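Local coordinates for protein GDSL-esterase (Pseudoalteromonas sp., PDB 3HP4) that hydrolyses ester bonds as a GDSL-family (SGNH hydrolase) esterase of a psychrotrophic bacterium, and may act on lysophospholipids, at residues D59-L62 and E63-P67; V85-M88 and Q89-L92; N91-A94 and L95-S99; D172-Y175 and D176-K180. One frame throughout, in Å; residues are numbered along the deposited sequence.

Interaction 1 (D59-L62 and E63-P67); sequences DALL and EQYEP
L62 meets P67 across the last turn of helix 51-65, with its CD2 methyl 3.8 Å from P67 CG and the two side chains at about a right angle. CG of L62 sits beside its own backbone N (chi1 -64°), which places CD2 against the proline ring. One residue earlier, L61 CD2 lies 3.9 Å from Q64 OE1, a methyl beside an amide oxygen. The extended Q64 chain also lays its CG over the centre of the Y65 ring, 3.5 Å above the plane. These contacts lie at the C-terminal end of one of the helices flanking the parallel sheet of this alpha/beta/alpha fold, where E66 is the first residue to leave helical geometry. Its N still donates to L62 O at 2.8 Å, although the bond is bent to 140° at the hydrogen, and its positive phi then turns the chain out of the helix into P67. Further out, L61 and P67 both rest on L6 of strand 3-9, while L62 touches A102. D59, one turn before E63, gives its main-chain O to E63 N at 3.0 Å and forms a salt bridge through OD1 with K98 of helix 85-101.

Interaction 2 (V85-M88 and Q89-L92); sequences VKKM and QTNL
Four i-to-i+4 hydrogen bonds, running from Q89 N on V85 O to L92 N on M88 O, carry the chain through the first turns of helix 85-101, the last of them nearly straight at 169°. On one side of these turns K87 reaches forward to N91. Its CG is anti to the backbone N, and a bend at chi2 (60°) turns the chain forward along the helix, setting CE 3.4 Å from N91 OD1. The ammonium group approaches the amide less directly: K87 NZ donates to a water at 3.3 Å, and that water donates to N91 OD1 at 2.7 Å. The other end of the amide is held as well, since N91 ND2 is hydrogen-bonded to S51 OG at the start of helix 51-65. The buried amide is thus gripped at both ends, which fixes its rotation. A leucine here would probably leave S51 without its amide partner and the bridging water without its acceptor.

On another face M88 and L92 pack obliquely, M88 CG lying 3.8 Å from L92 CD1. M88 also touches F125 and S128 of helix 119-136, and L92 touches S51; Q89 adds contacts to S128 and Q131. M88 and L92 therefore pack between helices 51-65 and 119-136, N91 binds helix 51-65 through S51, and K87 lies on the exposed side, as in a helix flanking the parallel sheet of an SGNH-hydrolase alpha/beta/alpha fold.

Interaction 3 (N91-A94 and L95-S99); sequences NLTA and LVKKS
L92 and L95, three residues apart on helix 85-101, pair their branches at an oblique angle, L92 CD2 lying 3.9 Å from L95 CD1. The second leucine keeps CG beside its backbone N (chi1 -70°), which leans the branch back over the preceding turn, with L95 CG 3.5 Å from N91 O. T93 and K97 form a different kind of pair. They lie side by side and point the same way, with the T93 methyl CG2 4.2 Å from K97 CE. T93 can offer that methyl because its hydroxyl is turned back toward the preceding turn (chi1 -62°), where OG1 bonds Q89 O. V96 brings CG2 within 3.3 Å of L92 O, beside the main-chain bond from its own N to the same oxygen at 2.9 Å. K98 runs its aliphatic part past A94 O, with CG at 3.4 Å, then bends at its last torsion (chi4 -70°); NZ meets D59 in a salt bridge.

Toward the sheet, L95 and V96 lie on I72 of strand 69-73. L58 of helix 51-65 covers L95 and L55 meets A94 and K98, while F129 and I132 of helix 119-136 close on L92, so the helix is held between two neighbours and strand 69-73.

Interaction 4 (D172-Y175 and D176-K180); sequences DEMY and DSIKK
D172 begins this part of helix 166-183 by accepting D176 N on its main-chain O at 3.1 Å. E173 follows with its O taken by S177 N at 2.9 Å; the S177 hydroxyl is at most a weak partner of the same oxygen. M174 is the first side chain turned into the core. Its chain is folded at all three torsions (chi2 -53°), which leaves CE 4.4 Å from I178 CD1. I178 CG1 lies 3.3 Å from M174 O, and both residues rest on L71 of strand 69-73. Y175 swings its ring the other way, with CG opposite the backbone N (chi1 177°). D176 sets OD1 at the edge of this ring, in its plane, 3.5 Å from Y175 CD2, the carboxylate turned 65° from the ring; K179 is the looser neighbour, its CD 4.4 Å from Y175 CE2. The ring also makes a cation-pi interaction with K31 of helix 24-34. A serine in place of Y175 would probably leave K31 without its aromatic partner and open a gap beside L28. L28 touches both Y175 and I178, joining helix 166-183 to helix 24-34, with M174 and I178 on the sheet, as in the outer helical layer of an alpha/beta/alpha sandwich.

Overall arrangement
Interactions 2 and 3 are successive turns of helix 85-101, sharing N91 and L92, with centres 10 Å apart. Interaction 1, on the neighbouring helix 51-65, lies 14 Å from interaction 3 between centres and is tied to it directly: D59 OD1 and K98 NZ form a salt bridge of 3.0 Å, and L62 CD1 packs 3.6 Å from K98 O. Interaction 4 stands apart on helix 166-183, about 15 Å from interactions 2 and 3 at the nearest atoms; it and interaction 3 meet different residues of strand 69-73, L71 and I72. The inhibited serine, carrying monoethylphosphonate, follows strand 3-9, which L61 and P67 of interaction 1 touch through L6.

Interaction 1 (D59-L62 and E63-P67)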
loop_
_atom_site.group_PDB
_atom_site.type_symbol
_atom_site.label_atom_id
_atom_site.label_comp_id
_atom_site.label_asym_id
_atom_site.label_seq_id
_atom_site.Cartn_x
_atom_site.Cartn_y
_atom_site.Cartn_z
ATOM N N ASP A 59 -14.551 6.891 -3.101
ATOM C CA ASP A 59 -15.326 8.110 -2.877
ATOM C C ASP A 59 -15.948 8.126 -1.491
ATOM O O ASP A 59 -15.913 9.153 -0.797
ATOM C CB ASP A 59 -16.466 8.252 -3.899
ATOM C CG ASP A 59 -15.992 8.591 -5.314
ATOM O OD1 ASP A 59 -14.967 9.252 -5.504
ATOM O OD2 ASP A 59 -16.738 8.206 -6.253
ATOM N N ALA A 60 -16.534 7.004 -1.105
ATOM C CA ALA A 60 -17.153 6.937 0.226
ATOM C C ALA A 60 -16.158 7.087 1.350
ATOM O O ALA A 60 -16.441 7.775 2.337
ATOM C CB ALA A 60 -17.953 5.668 0.354
ATOM N N LEU A 61 -14.957 6.478 1.225
ATOM C CA LEU A 61 -13.939 6.652 2.250
ATOM C C LEU A 61 -13.446 8.091 2.363
ATOM O O LEU A 61 -13.198 8.596 3.446
ATOM C CB LEU A 61 -12.708 5.746 1.997
ATOM C CG LEU A 61 -13.036 4.287 2.107
ATOM C CD1 LEU A 61 -11.890 3.463 1.455
ATOM C CD2 LEU A 61 -13.172 3.900 3.553
ATOM N N LEU A 62 -13.262 8.773 1.234
ATOM C CA LEU A 62 -12.827 10.158 1.278
ATOM C C LEU A 62 -13.887 11.050 1.945
ATOM O O LEU A 62 -13.523 11.938 2.720
ATOM C CB LEU A 62 -12.510 10.691 -0.150
ATOM C CG LEU A 62 -11.318 9.966 -0.830
ATOM C CD1 LEU A 62 -11.281 10.398 -2.296
ATOM C CD2 LEU A 62 -10.018 10.319 -0.133
ATOM N N GLU A 63 -15.159 10.825 1.634
ATOM C CA GLU A 63 -16.220 11.570 2.307
ATOM C C GLU A 63 -16.234 11.246 3.787
ATOM O O GLU A 63 -16.510 12.148 4.614
ATOM C CB GLU A 63 -17.530 11.213 1.645
ATOM C CG GLU A 63 -18.724 11.963 2.255
ATOM C CD GLU A 63 -20.043 11.713 1.500
ATOM O OE1 GLU A 63 -20.975 11.083 2.044
ATOM O OE2 GLU A 63 -20.121 12.123 0.327
ATOM N N GLN A 64 -16.041 9.980 4.137
ATOM C CA GLN A 64 -16.143 9.522 5.536
ATOM C C GLN A 64 -15.112 10.174 6.427
ATOM O O GLN A 64 -15.389 10.585 7.551
ATOM C CB GLN A 64 -16.047 8.004 5.561
ATOM C CG GLN A 64 -16.119 7.337 6.920
ATOM C CD GLN A 64 -16.238 5.826 6.864
ATOM O OE1 GLN A 64 -16.052 5.181 5.811
ATOM N NE2 GLN A 64 -16.547 5.238 8.007
ATOM N N TYR A 65 -13.843 10.166 5.953
ATOM C CA TYR A 65 -12.736 10.569 6.808
ATOM C C TYR A 65 -12.044 11.865 6.467
ATOM O O TYR A 65 -11.264 12.384 7.291
ATOM C CB TYR A 65 -11.704 9.456 6.852
ATOM C CG TYR A 65 -12.262 8.202 7.518
ATOM C CD1 TYR A 65 -12.731 8.288 8.809
ATOM C CD2 TYR A 65 -12.322 7.008 6.858
ATOM C CE1 TYR A 65 -13.281 7.199 9.458
ATOM C CE2 TYR A 65 -12.867 5.861 7.506
ATOM C CZ TYR A 65 -13.290 5.983 8.795
ATOM O OH TYR A 65 -13.849 4.881 9.420
ATOM N N GLU A 66 -12.290 12.380 5.247
ATOM C CA GLU A 66 -11.604 13.604 4.795
ATOM C C GLU A 66 -10.123 13.601 5.133
ATOM O O GLU A 66 -9.582 14.541 5.705
ATOM C CB GLU A 66 -12.282 14.856 5.348
ATOM C CG GLU A 66 -13.757 14.955 4.898
ATOM C CD GLU A 66 -14.399 16.251 5.253
ATOM O OE1 GLU A 66 -13.716 17.099 5.785
ATOM O OE2 GLU A 66 -15.634 16.351 5.074
ATOM N N PRO A 67 -9.404 12.516 4.725
ATOM C CA PRO A 67 -8.002 12.427 5.078
ATOM C C PRO A 67 -7.183 13.514 4.414
ATOM O O PRO A 67 -7.492 13.937 3.267
ATOM C CB PRO A 67 -7.591 11.036 4.550
ATOM C CG PRO A 67 -8.506 10.837 3.323
ATOM C CD PRO A 67 -9.840 11.443 3.815
#

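Interaction 2 (V85-M88 and Q89-L92)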
loop_
_atom_site.group_PDB
_atom_site.type_symbol
_atom_site.label_atom_id
_atom_site.label_comp_id
_atom_site.label_asym_id
_atom_site.label_seq_id
_atom_site.Cartn_x
_atom_site.Cartn_y
_atom_site.Cartn_z
ATOM N N VAL A 85 -2.162 -4.852 -17.359
ATOM C CA VAL A 85 -1.517 -3.737 -16.654
ATOM C C VAL A 85 -2.112 -2.458 -17.111
ATOM O O VAL A 85 -2.240 -1.530 -16.277
ATOM C CB VAL A 85 -0.005 -3.794 -16.863
ATOM C CG1 VAL A 85 0.651 -2.622 -16.317
ATOM C CG2 VAL A 85 0.597 -5.056 -16.223
ATOM N N LYS A 86 -2.483 -2.272 -18.363
ATOM C CA LYS A 86 -3.083 -1.021 -18.803
ATOM C C LYS A 86 -4.345 -0.695 -18.036
ATOM O O LYS A 86 -4.560 0.497 -17.626
ATOM C CB LYS A 86 -3.358 -1.078 -20.315
ATOM C CG LYS A 86 -4.023 0.166 -20.890
ATOM C CD LYS A 86 -4.297 -0.006 -22.413
ATOM C CE LYS A 86 -4.885 1.256 -23.047
ATOM N NZ LYS A 86 -5.228 1.073 -24.504
ATOM N N LYS A 87 -5.186 -1.680 -17.736
ATOM C CA LYS A 87 -6.390 -1.449 -16.993
ATOM C C LYS A 87 -6.056 -1.164 -15.546
ATOM O O LYS A 87 -6.654 -0.269 -14.939
ATOM C CB LYS A 87 -7.342 -2.664 -17.117
ATOM C CG LYS A 87 -8.656 -2.400 -16.386
ATOM C CD LYS A 87 -9.405 -1.170 -16.964
ATOM C CE LYS A 87 -10.668 -0.833 -16.161
ATOM N NZ LYS A 87 -11.413 0.322 -16.757
ATOM N N MET A 88 -5.130 -1.919 -14.945
ATOM C CA MET A 88 -4.691 -1.599 -13.575
ATOM C C MET A 88 -4.182 -0.162 -13.526
ATOM O O MET A 88 -4.504 0.557 -12.560
ATOM C CB MET A 88 -3.574 -2.566 -13.172
ATOM C CG MET A 88 -3.120 -2.306 -11.735
ATOM S SD MET A 88 -1.660 -3.255 -11.247
ATOM C CE MET A 88 -0.370 -2.384 -12.107
ATOM N N GLN A 89 -3.409 0.272 -14.507
ATOM C CA GLN A 89 -2.882 1.623 -14.522
ATOM C C GLN A 89 -4.002 2.646 -14.599
ATOM O O GLN A 89 -3.987 3.663 -13.887
ATOM C CB GLN A 89 -1.899 1.722 -15.689
ATOM C CG GLN A 89 -1.115 2.982 -15.706
ATOM C CD GLN A 89 0.069 2.919 -16.632
ATOM O OE1 GLN A 89 0.538 1.835 -16.981
ATOM N NE2 GLN A 89 0.534 4.076 -17.038
ATOM N N THR A 90 -5.011 2.416 -15.424
ATOM C CA THR A 90 -6.177 3.294 -15.488
ATOM C C THR A 90 -6.846 3.376 -14.128
ATOM O O THR A 90 -7.211 4.466 -13.642
ATOM C CB THR A 90 -7.151 2.763 -16.567
ATOM O OG1 THR A 90 -6.468 2.884 -17.820
ATOM C CG2 THR A 90 -8.461 3.554 -16.589
ATOM N N ASN A 91 -7.052 2.239 -13.484
ATOM C CA ASN A 91 -7.709 2.204 -12.205
ATOM C C ASN A 91 -6.910 2.927 -11.138
ATOM O O ASN A 91 -7.485 3.738 -10.384
ATOM C CB ASN A 91 -7.943 0.762 -11.699
ATOM C CG ASN A 91 -8.953 -0.008 -12.480
ATOM O OD1 ASN A 91 -9.773 0.552 -13.208
ATOM N ND2 ASN A 91 -8.841 -1.291 -12.374
ATOM N N LEU A 92 -5.600 2.662 -11.034
ATOM C CA LEU A 92 -4.777 3.318 -10.036
ATOM C C LEU A 92 -4.664 4.807 -10.301
ATOM O O LEU A 92 -4.654 5.599 -9.346
ATOM C CB LEU A 92 -3.398 2.662 -9.993
ATOM C CG LEU A 92 -3.340 1.221 -9.509
ATOM C CD1 LEU A 92 -1.920 0.690 -9.732
ATOM C CD2 LEU A 92 -3.698 1.063 -8.032
HETATM O O HOH W 1 -11.292 2.521 -14.326
#

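Interaction 3 (N91-A94 and L95-S99)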
loop_
_atom_site.group_PDB
_atom_site.type_symbol
_atom_site.label_atom_id
_atom_site.label_comp_id
_atom_site.label_asym_id
_atom_site.label_seq_id
_atom_site.Cartn_x
_atom_site.Cartn_y
_atom_site.Cartn_z
ATOM N N ASN A 91 -7.052 2.239 -13.484
ATOM C CA ASN A 91 -7.709 2.204 -12.205
ATOM C C ASN A 91 -6.910 2.927 -11.138
ATOM O O ASN A 91 -7.485 3.738 -10.384
ATOM C CB ASN A 91 -7.943 0.762 -11.699
ATOM C CG ASN A 91 -8.953 -0.008 -12.480
ATOM O OD1 ASN A 91 -9.773 0.552 -13.208
ATOM N ND2 ASN A 91 -8.841 -1.291 -12.374
ATOM N N LEU A 92 -5.600 2.662 -11.034
ATOM C CA LEU A 92 -4.777 3.318 -10.036
ATOM C C LEU A 92 -4.664 4.807 -10.301
ATOM O O LEU A 92 -4.654 5.599 -9.346
ATOM C CB LEU A 92 -3.398 2.662 -9.993
ATOM C CG LEU A 92 -3.340 1.221 -9.509
ATOM C CD1 LEU A 92 -1.920 0.690 -9.732
ATOM C CD2 LEU A 92 -3.698 1.063 -8.032
ATOM N N THR A 93 -4.593 5.231 -11.553
ATOM C CA THR A 93 -4.538 6.662 -11.854
ATOM C C THR A 93 -5.807 7.323 -11.386
ATOM O O THR A 93 -5.765 8.422 -10.816
ATOM C CB THR A 93 -4.347 6.840 -13.350
ATOM O OG1 THR A 93 -3.107 6.242 -13.711
ATOM C CG2 THR A 93 -4.287 8.309 -13.723
ATOM N N ALA A 94 -6.956 6.698 -11.599
ATOM C CA ALA A 94 -8.225 7.279 -11.132
ATOM C C ALA A 94 -8.253 7.321 -9.633
ATOM O O ALA A 94 -8.799 8.299 -9.059
ATOM C CB ALA A 94 -9.382 6.457 -11.702
ATOM N N LEU A 95 -7.730 6.330 -8.906
ATOM C CA LEU A 95 -7.649 6.368 -7.460
ATOM C C LEU A 95 -6.843 7.550 -7.029
ATOM O O LEU A 95 -7.240 8.273 -6.075
ATOM C CB LEU A 95 -7.028 5.087 -6.820
ATOM C CG LEU A 95 -7.815 3.790 -6.866
ATOM C CD1 LEU A 95 -6.986 2.565 -6.515
ATOM C CD2 LEU A 95 -9.017 3.944 -5.919
ATOM N N VAL A 96 -5.678 7.767 -7.631
ATOM C CA VAL A 96 -4.839 8.914 -7.269
ATOM C C VAL A 96 -5.558 10.204 -7.553
ATOM O O VAL A 96 -5.578 11.112 -6.693
ATOM C CB VAL A 96 -3.516 8.842 -8.061
ATOM C CG1 VAL A 96 -2.742 10.096 -7.838
ATOM C CG2 VAL A 96 -2.691 7.605 -7.600
ATOM N N LYS A 97 -6.180 10.350 -8.715
ATOM C CA LYS A 97 -6.821 11.603 -9.060
ATOM C C LYS A 97 -8.013 11.887 -8.180
ATOM O O LYS A 97 -8.241 13.042 -7.805
ATOM C CB LYS A 97 -7.199 11.685 -10.531
ATOM C CG LYS A 97 -5.942 11.753 -11.367
ATOM C CD LYS A 97 -6.211 12.032 -12.811
ATOM C CE LYS A 97 -4.913 12.418 -13.553
ATOM N NZ LYS A 97 -5.258 12.870 -14.945
ATOM N N LYS A 98 -8.778 10.874 -7.766
ATOM C CA LYS A 98 -9.896 11.108 -6.839
ATOM C C LYS A 98 -9.357 11.589 -5.486
ATOM O O LYS A 98 -9.895 12.537 -4.885
ATOM C CB LYS A 98 -10.667 9.805 -6.604
ATOM C CG LYS A 98 -11.631 9.400 -7.640
ATOM C CD LYS A 98 -12.303 8.072 -7.176
ATOM C CE LYS A 98 -13.278 7.522 -8.212
ATOM N NZ LYS A 98 -14.500 8.339 -8.341
ATOM N N SER A 99 -8.280 10.990 -5.010
ATOM C CA SER A 99 -7.697 11.433 -3.760
ATOM C C SER A 99 -7.193 12.868 -3.827
ATOM O O SER A 99 -7.456 13.682 -2.909
ATOM C CB SER A 99 -6.574 10.486 -3.327
ATOM O OG SER A 99 -6.999 9.139 -3.211
#

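Interaction 4 (D172-Y175 and D176-K180)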
loop_
_atom_site.group_PDB
_atom_site.type_symbol
_atom_site.label_atom_id
_atom_site.label_comp_id
_atom_site.label_asym_id
_atom_site.label_seq_id
_atom_site.Cartn_x
_atom_site.Cartn_y
_atom_site.Cartn_z
ATOM N N ASP A 172 8.852 -0.640 10.780
ATOM C CA ASP A 172 9.981 0.277 10.754
ATOM C C ASP A 172 10.274 0.787 9.344
ATOM O O ASP A 172 10.626 1.963 9.137
ATOM C CB ASP A 172 11.194 -0.346 11.391
ATOM C CG ASP A 172 11.001 -0.516 12.905
ATOM O OD1 ASP A 172 10.189 0.221 13.491
ATOM O OD2 ASP A 172 11.663 -1.387 13.507
ATOM N N GLU A 173 10.079 -0.039 8.301
ATOM C CA GLU A 173 10.237 0.458 6.935
ATOM C C GLU A 173 9.176 1.488 6.574
ATOM O O GLU A 173 9.397 2.425 5.811
ATOM C CB GLU A 173 10.188 -0.692 5.901
ATOM C CG GLU A 173 11.334 -1.648 5.994
ATOM C CD GLU A 173 11.274 -2.740 4.945
ATOM O OE1 GLU A 173 11.045 -2.399 3.733
ATOM O OE2 GLU A 173 11.477 -3.925 5.373
ATOM N N MET A 174 7.972 1.289 7.102
ATOM C CA MET A 174 6.913 2.231 6.810
ATOM C C MET A 174 7.060 3.527 7.603
ATOM O O MET A 174 6.742 4.594 7.082
ATOM C CB MET A 174 5.539 1.587 6.986
ATOM C CG MET A 174 5.238 0.542 5.895
ATOM S SD MET A 174 5.467 1.217 4.226
ATOM C CE MET A 174 4.115 2.330 4.249
ATOM N N TYR A 175 7.566 3.431 8.833
ATOM C CA TYR A 175 7.882 4.662 9.568
ATOM C C TYR A 175 8.833 5.520 8.743
ATOM O O TYR A 175 8.668 6.716 8.600
ATOM C CB TYR A 175 8.521 4.274 10.908
ATOM C CG TYR A 175 8.938 5.477 11.690
ATOM C CD1 TYR A 175 8.015 6.170 12.494
ATOM C CD2 TYR A 175 10.234 5.936 11.632
ATOM C CE1 TYR A 175 8.403 7.309 13.229
ATOM C CE2 TYR A 175 10.623 7.074 12.338
ATOM C CZ TYR A 175 9.703 7.723 13.130
ATOM O OH TYR A 175 10.118 8.848 13.851
ATOM N N ASP A 176 9.872 4.868 8.190
ATOM C CA ASP A 176 10.872 5.611 7.446
ATOM C C ASP A 176 10.313 6.134 6.122
ATOM O O ASP A 176 10.537 7.286 5.766
ATOM C CB ASP A 176 12.053 4.693 7.157
ATOM C CG ASP A 176 12.860 4.327 8.395
ATOM O OD1 ASP A 176 12.734 4.941 9.466
ATOM O OD2 ASP A 176 13.688 3.378 8.294
ATOM N N SER A 177 9.538 5.298 5.408
ATOM C CA SER A 177 8.949 5.774 4.127
ATOM C C SER A 177 7.969 6.918 4.308
ATOM O O SER A 177 7.934 7.911 3.604
ATOM C CB SER A 177 8.194 4.671 3.369
ATOM O OG SER A 177 9.199 3.888 2.678
ATOM N N ILE A 178 7.133 6.846 5.389
ATOM C CA ILE A 178 6.163 7.903 5.669
ATOM C C ILE A 178 6.886 9.172 6.079
ATOM O O ILE A 178 6.534 10.269 5.632
ATOM C CB ILE A 178 5.116 7.439 6.685
ATOM C CG1 ILE A 178 4.210 6.426 5.982
ATOM C CG2 ILE A 178 4.297 8.650 7.204
ATOM C CD1 ILE A 178 3.302 5.687 6.929
ATOM N N LYS A 179 7.934 9.041 6.901
ATOM C CA LYS A 179 8.654 10.217 7.320
ATOM C C LYS A 179 9.279 10.933 6.121
ATOM O O LYS A 179 9.182 12.144 6.018
ATOM C CB LYS A 179 9.730 9.837 8.315
ATOM C CG LYS A 179 10.573 11.043 8.745
ATOM C CD LYS A 179 11.568 10.605 9.837
ATOM C CE LYS A 179 12.644 11.659 10.146
ATOM N NZ LYS A 179 13.542 11.195 11.261
ATOM N N LYS A 180 9.885 10.142 5.217
ATOM C CA LYS A 180 10.487 10.751 4.022
ATOM C C LYS A 180 9.430 11.387 3.147
ATOM O O LYS A 180 9.687 12.458 2.616
ATOM C CB LYS A 180 11.268 9.691 3.259
ATOM C CG LYS A 180 12.574 9.296 4.004
ATOM C CD LYS A 180 13.158 8.050 3.388
ATOM C CE LYS A 180 14.427 7.633 4.187
ATOM N NZ LYS A 180 14.879 6.276 3.732
#